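Local coordinates for Nitrate/nitrite binding protein NrtA (Synechocystis sp., PDB 2G29) that binds nitrate in the periplasm as the solute-binding protein of an ABC transporter that takes up nitrate and probably also nitrite, at residues M169-R172 with Y173-A177; A405-D408 with S409-I412. All coordinates share one frame; numbering follows the deposited sequence.

Interaction 1 lies within helix 166-177, whose first turn carries the nitrate-binding residue H167; interaction 2 lies at the C-terminal end of helix 403-408, near the end of the modelled chain. Far apart in sequence, they lie with their centres about 13 Å from each other and touch at two points. The ring atom CE1 of Y173 packs on OH of Y406 at 3.6 Å, and CD1 of I412 approaches O of A176 at 3.7 Å. Helix 332-344 is packed against both. Of the two, interaction 1 is the one next to the anion site, the W170 side chain coming within about 4 Å of those of Q126 and H167 at their nearest atoms, whereas interaction 2 is remote from it.

Interaction 1: residues M169-R172 with Y173-A177; sequences MWIR and YWLAA
I171 and W174, one helical turn apart, carry the clearest side-chain contact of this buried segment: CG1 of I171 lies 3.9 Å from CE3 of the W174 indole, the two groups meeting at a slant. CG1 of I171 points away from the residue's own amide nitrogen (chi1 -154°), which sends that branch along the helix surface to the six-membered ring. L175 comes to the same atom from the next position, its CD1 4.1 Å from CG1 of I171. Around this cluster the carbonyl oxygen of I171 does double duty. It accepts the amide of L175, N to O 3.0 Å, and it also lies in the plane of the W174 ring, at its edge, with CE3 4.0 Å away. CG of L175 closes over the same oxygen at 3.4 Å. Further i to i+4 amide bonds across the two segments run from Y173 to M169, from W174 to W170, and from A176 N to R172 O at 2.9 Å.

The turns belong to the helix of a beta-alpha-beta unit, strand 157-160, helix 166-177, strand 187-190, in a domain of the periplasmic-binding-protein fold. I171 and W174 face the sheet, touching S207 of strand 207-211, and W174 NE1 is bonded to the carbonyl of G140, while on another flank Y173 stacks on F392. R172, extended from CG to NE, pairs with D168 one turn back, which probably offsets much of its charge, donates to T188 and lies against W345 in a cation-pi contact. W170 packs beside the nitrate-binding residues Q126 and H167, and its indole is held by a hydrogen bond from NE1 to E239 and by an edge-to-face contact with H237.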
loop_
_atom_site.group_PDB
_atom_site.type_symbol
_atom_site.label_atom_id
_atom_site.label_comp_id
_atom_site.label_asym_id
_atom_site.label_seq_id
_atom_site.Cartn_x
_atom_site.Cartn_y
_atom_site.Cartn_z
ATOM N N MET A 169 -4.672 -4.729 7.782
ATOM C CA MET A 169 -6.115 -4.466 7.667
ATOM C C MET A 169 -6.794 -5.400 6.657
ATOM O O MET A 169 -7.868 -5.929 6.917
ATOM C CB MET A 169 -6.378 -3.020 7.246
ATOM C CG MET A 169 -5.859 -1.939 8.189
ATOM S SD MET A 169 -6.348 -2.083 9.931
ATOM C CE MET A 169 -4.924 -2.976 10.606
ATOM N N TRP A 170 -6.143 -5.667 5.527
ATOM C CA TRP A 170 -6.800 -6.520 4.521
ATOM C C TRP A 170 -6.955 -7.957 5.000
ATOM O O TRP A 170 -8.039 -8.540 4.895
ATOM C CB TRP A 170 -6.034 -6.580 3.207
ATOM C CG TRP A 170 -5.650 -5.281 2.586
ATOM C CD1 TRP A 170 -4.471 -5.036 1.944
ATOM C CD2 TRP A 170 -6.375 -4.044 2.597
ATOM N NE1 TRP A 170 -4.409 -3.712 1.563
ATOM C CE2 TRP A 170 -5.561 -3.082 1.963
ATOM C CE3 TRP A 170 -7.634 -3.641 3.095
ATOM C CZ2 TRP A 170 -5.948 -1.745 1.802
ATOM C CZ3 TRP A 170 -8.029 -2.324 2.944
ATOM C CH2 TRP A 170 -7.186 -1.378 2.300
ATOM N N ILE A 171 -5.887 -8.541 5.523
ATOM C CA ILE A 171 -6.005 -9.923 5.963
ATOM C C ILE A 171 -6.928 -10.083 7.176
ATOM O O ILE A 171 -7.666 -11.057 7.244
ATOM C CB ILE A 171 -4.579 -10.570 6.146
ATOM C CG1 ILE A 171 -4.691 -12.082 5.954
ATOM C CG2 ILE A 171 -3.974 -10.229 7.495
ATOM C CD1 ILE A 171 -3.334 -12.761 5.801
ATOM N N ARG A 172 -6.908 -9.134 8.107
ATOM C CA ARG A 172 -7.820 -9.190 9.252
ATOM C C ARG A 172 -9.258 -9.020 8.777
ATOM O O ARG A 172 -10.172 -9.660 9.313
ATOM C CB ARG A 172 -7.522 -8.090 10.257
ATOM C CG ARG A 172 -6.261 -8.324 11.056
ATOM C CD ARG A 172 -5.968 -7.145 11.960
ATOM N NE ARG A 172 -4.816 -7.462 12.809
ATOM C CZ ARG A 172 -4.869 -7.587 14.139
ATOM N NH1 ARG A 172 -6.014 -7.398 14.806
ATOM N NH2 ARG A 172 -3.783 -7.993 14.790
ATOM N N TYR A 173 -9.499 -8.165 7.784
ATOM C CA TYR A 173 -10.870 -7.960 7.297
ATOM C C TYR A 173 -11.419 -9.243 6.673
ATOM O O TYR A 173 -12.568 -9.647 6.918
ATOM C CB TYR A 173 -10.885 -6.800 6.267
ATOM C CG TYR A 173 -12.260 -6.331 5.892
ATOM C CD1 TYR A 173 -12.820 -5.213 6.511
ATOM C CD2 TYR A 173 -13.062 -7.076 5.006
ATOM C CE1 TYR A 173 -14.145 -4.840 6.266
ATOM C CE2 TYR A 173 -14.401 -6.722 4.790
ATOM C CZ TYR A 173 -14.933 -5.614 5.412
ATOM O OH TYR A 173 -16.276 -5.240 5.297
ATOM N N TRP A 174 -10.584 -9.888 5.867
ATOM C CA TRP A 174 -10.961 -11.116 5.174
ATOM C C TRP A 174 -11.230 -12.234 6.177
ATOM O O TRP A 174 -12.255 -12.943 6.077
ATOM C CB TRP A 174 -9.829 -11.471 4.198
ATOM C CG TRP A 174 -9.857 -12.851 3.532
ATOM C CD1 TRP A 174 -10.721 -13.301 2.573
ATOM C CD2 TRP A 174 -8.891 -13.866 3.717
ATOM N NE1 TRP A 174 -10.336 -14.541 2.142
ATOM C CE2 TRP A 174 -9.220 -14.925 2.834
ATOM C CE3 TRP A 174 -7.778 -14.008 4.548
ATOM C CZ2 TRP A 174 -8.457 -16.102 2.762
ATOM C CZ3 TRP A 174 -7.028 -15.159 4.480
ATOM C CH2 TRP A 174 -7.374 -16.203 3.591
ATOM N N LEU A 175 -10.347 -12.390 7.166
ATOM C CA LEU A 175 -10.512 -13.469 8.145
ATOM C C LEU A 175 -11.707 -13.192 9.031
ATOM O O LEU A 175 -12.476 -14.106 9.335
ATOM C CB LEU A 175 -9.239 -13.678 8.986
ATOM C CG LEU A 175 -8.099 -14.327 8.179
ATOM C CD1 LEU A 175 -6.755 -14.170 8.885
ATOM C CD2 LEU A 175 -8.402 -15.820 7.964
ATOM N N ALA A 176 -11.910 -11.937 9.403
ATOM C CA ALA A 176 -13.046 -11.597 10.231
ATOM C C ALA A 176 -14.361 -11.800 9.494
ATOM O O ALA A 176 -15.329 -12.243 10.112
ATOM C CB ALA A 176 -12.928 -10.146 10.734
ATOM N N ALA A 177 -14.427 -11.473 8.204
ATOM C CA ALA A 177 -15.675 -11.679 7.444
ATOM C C ALA A 177 -15.967 -13.177 7.446
ATOM O O ALA A 177 -17.136 -13.591 7.386
ATOM C CB ALA A 177 -15.510 -11.180 6.001
#

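Interaction 2: residues A405-D408 with S409-I412; sequences AYLD and SLKI
Over one face of the Y406 ring sits the methyl CD1 of L410, 4.0 Å from the ring centroid and 29° off the normal, a CH-pi contact. The two side chains are slanted against each other, so that the methyl lies off centre, nearest to CE2 at 3.6 Å. With chi1 at 163°, the Y406 ring swings to the carbonyl side of its residue, toward the leucine that follows. CD2 of L407 adds a looser apolar contact to the same methyl.

Beside this pair, S409 turns back on the last turn: its OG donates to the carbonyl O of Y406 at 2.6 Å, close to the carbonyl plane. S409 N reaches that oxygen too, at 3.0 Å but from well above the plane, giving the acceptor two donors from one residue, and bonds weakly to O of A405. N of L410 reaches O of L407 at 3.1 Å, an i to i+3 bond, again from above the carbonyl plane. Replacing Y406 by an alanine is likely to leave the L410 methyl without the ring it rests on and E341 without its hydroxyl partner.

Helix 332-344 packs against this end of the chain: L407 rests on T340 and R344, L410 on R344, E341 takes the Y406 hydroxyl, and the same ring meets W337 and, edge-to-face, F398 of strand 397-398.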
loop_
_atom_site.group_PDB
_atom_site.type_symbol
_atom_site.label_atom_id
_atom_site.label_comp_id
_atom_site.label_asym_id
_atom_site.label_seq_id
_atom_site.Cartn_x
_atom_site.Cartn_y
_atom_site.Cartn_z
ATOM N N ALA A 405 -21.017 4.221 12.773
ATOM C CA ALA A 405 -22.019 3.283 12.272
ATOM C C ALA A 405 -21.324 2.126 11.541
ATOM O O ALA A 405 -21.792 0.993 11.577
ATOM C CB ALA A 405 -23.013 3.991 11.344
ATOM N N TYR A 406 -20.224 2.427 10.853
ATOM C CA TYR A 406 -19.460 1.382 10.194
ATOM C C TYR A 406 -18.948 0.398 11.256
ATOM O O TYR A 406 -19.113 -0.803 11.132
ATOM C CB TYR A 406 -18.292 2.014 9.436
ATOM C CG TYR A 406 -17.223 1.019 9.057
ATOM C CD1 TYR A 406 -17.394 0.149 7.967
ATOM C CD2 TYR A 406 -16.030 0.946 9.777
ATOM C CE1 TYR A 406 -16.382 -0.760 7.608
ATOM C CE2 TYR A 406 -15.018 0.043 9.435
ATOM C CZ TYR A 406 -15.195 -0.807 8.352
ATOM O OH TYR A 406 -14.218 -1.702 7.993
ATOM N N LEU A 407 -18.308 0.895 12.318
ATOM C CA LEU A 407 -17.808 -0.009 13.344
ATOM C C LEU A 407 -18.951 -0.797 13.992
ATOM O O LEU A 407 -18.791 -1.999 14.294
ATOM C CB LEU A 407 -17.039 0.775 14.415
ATOM C CG LEU A 407 -15.747 1.475 13.995
ATOM C CD1 LEU A 407 -15.284 2.386 15.153
ATOM C CD2 LEU A 407 -14.679 0.441 13.696
ATOM N N ASP A 408 -20.098 -0.138 14.182
ATOM C CA ASP A 408 -21.222 -0.821 14.803
ATOM C C ASP A 408 -21.739 -1.963 13.943
ATOM O O ASP A 408 -22.331 -2.912 14.462
ATOM C CB ASP A 408 -22.373 0.164 15.113
ATOM C CG ASP A 408 -22.032 1.165 16.210
ATOM O OD1 ASP A 408 -21.052 0.947 16.945
ATOM O OD2 ASP A 408 -22.773 2.180 16.333
ATOM N N SER A 409 -21.512 -1.895 12.633
ATOM C CA SER A 409 -21.957 -2.932 11.719
ATOM C C SER A 409 -21.017 -4.146 11.668
ATOM O O SER A 409 -21.323 -5.146 11.035
ATOM C CB SER A 409 -22.133 -2.364 10.288
ATOM O OG SER A 409 -20.865 -2.139 9.661
ATOM N N LEU A 410 -19.844 -4.046 12.293
ATOM C CA LEU A 410 -18.900 -5.159 12.250
ATOM C C LEU A 410 -19.079 -6.068 13.454
ATOM O O LEU A 410 -19.182 -5.595 14.577
ATOM C CB LEU A 410 -17.473 -4.618 12.234
ATOM C CG LEU A 410 -17.184 -3.608 11.111
ATOM C CD1 LEU A 410 -15.860 -2.906 11.396
ATOM C CD2 LEU A 410 -17.129 -4.313 9.761
ATOM N N LYS A 411 -19.092 -7.371 13.211
ATOM C CA LYS A 411 -19.276 -8.337 14.296
ATOM C C LYS A 411 -18.021 -8.539 15.156
ATOM O O LYS A 411 -18.091 -8.510 16.391
ATOM C CB LYS A 411 -19.694 -9.675 13.711
ATOM C CG LYS A 411 -21.087 -9.688 13.110
ATOM C CD LYS A 411 -21.372 -11.036 12.439
ATOM C CE LYS A 411 -22.793 -11.094 11.888
ATOM N NZ LYS A 411 -23.077 -12.410 11.238
ATOM N N ILE A 412 -16.872 -8.740 14.501
ATOM C CA ILE A 412 -15.622 -8.979 15.218
ATOM C C ILE A 412 -14.767 -7.714 15.263
ATOM O O ILE A 412 -14.459 -7.142 14.221
ATOM C CB ILE A 412 -14.830 -10.106 14.536
ATOM C CG1 ILE A 412 -15.642 -11.416 14.575
ATOM C CG2 ILE A 412 -13.464 -10.285 15.217
ATOM C CD1 ILE A 412 -15.012 -12.534 13.828
#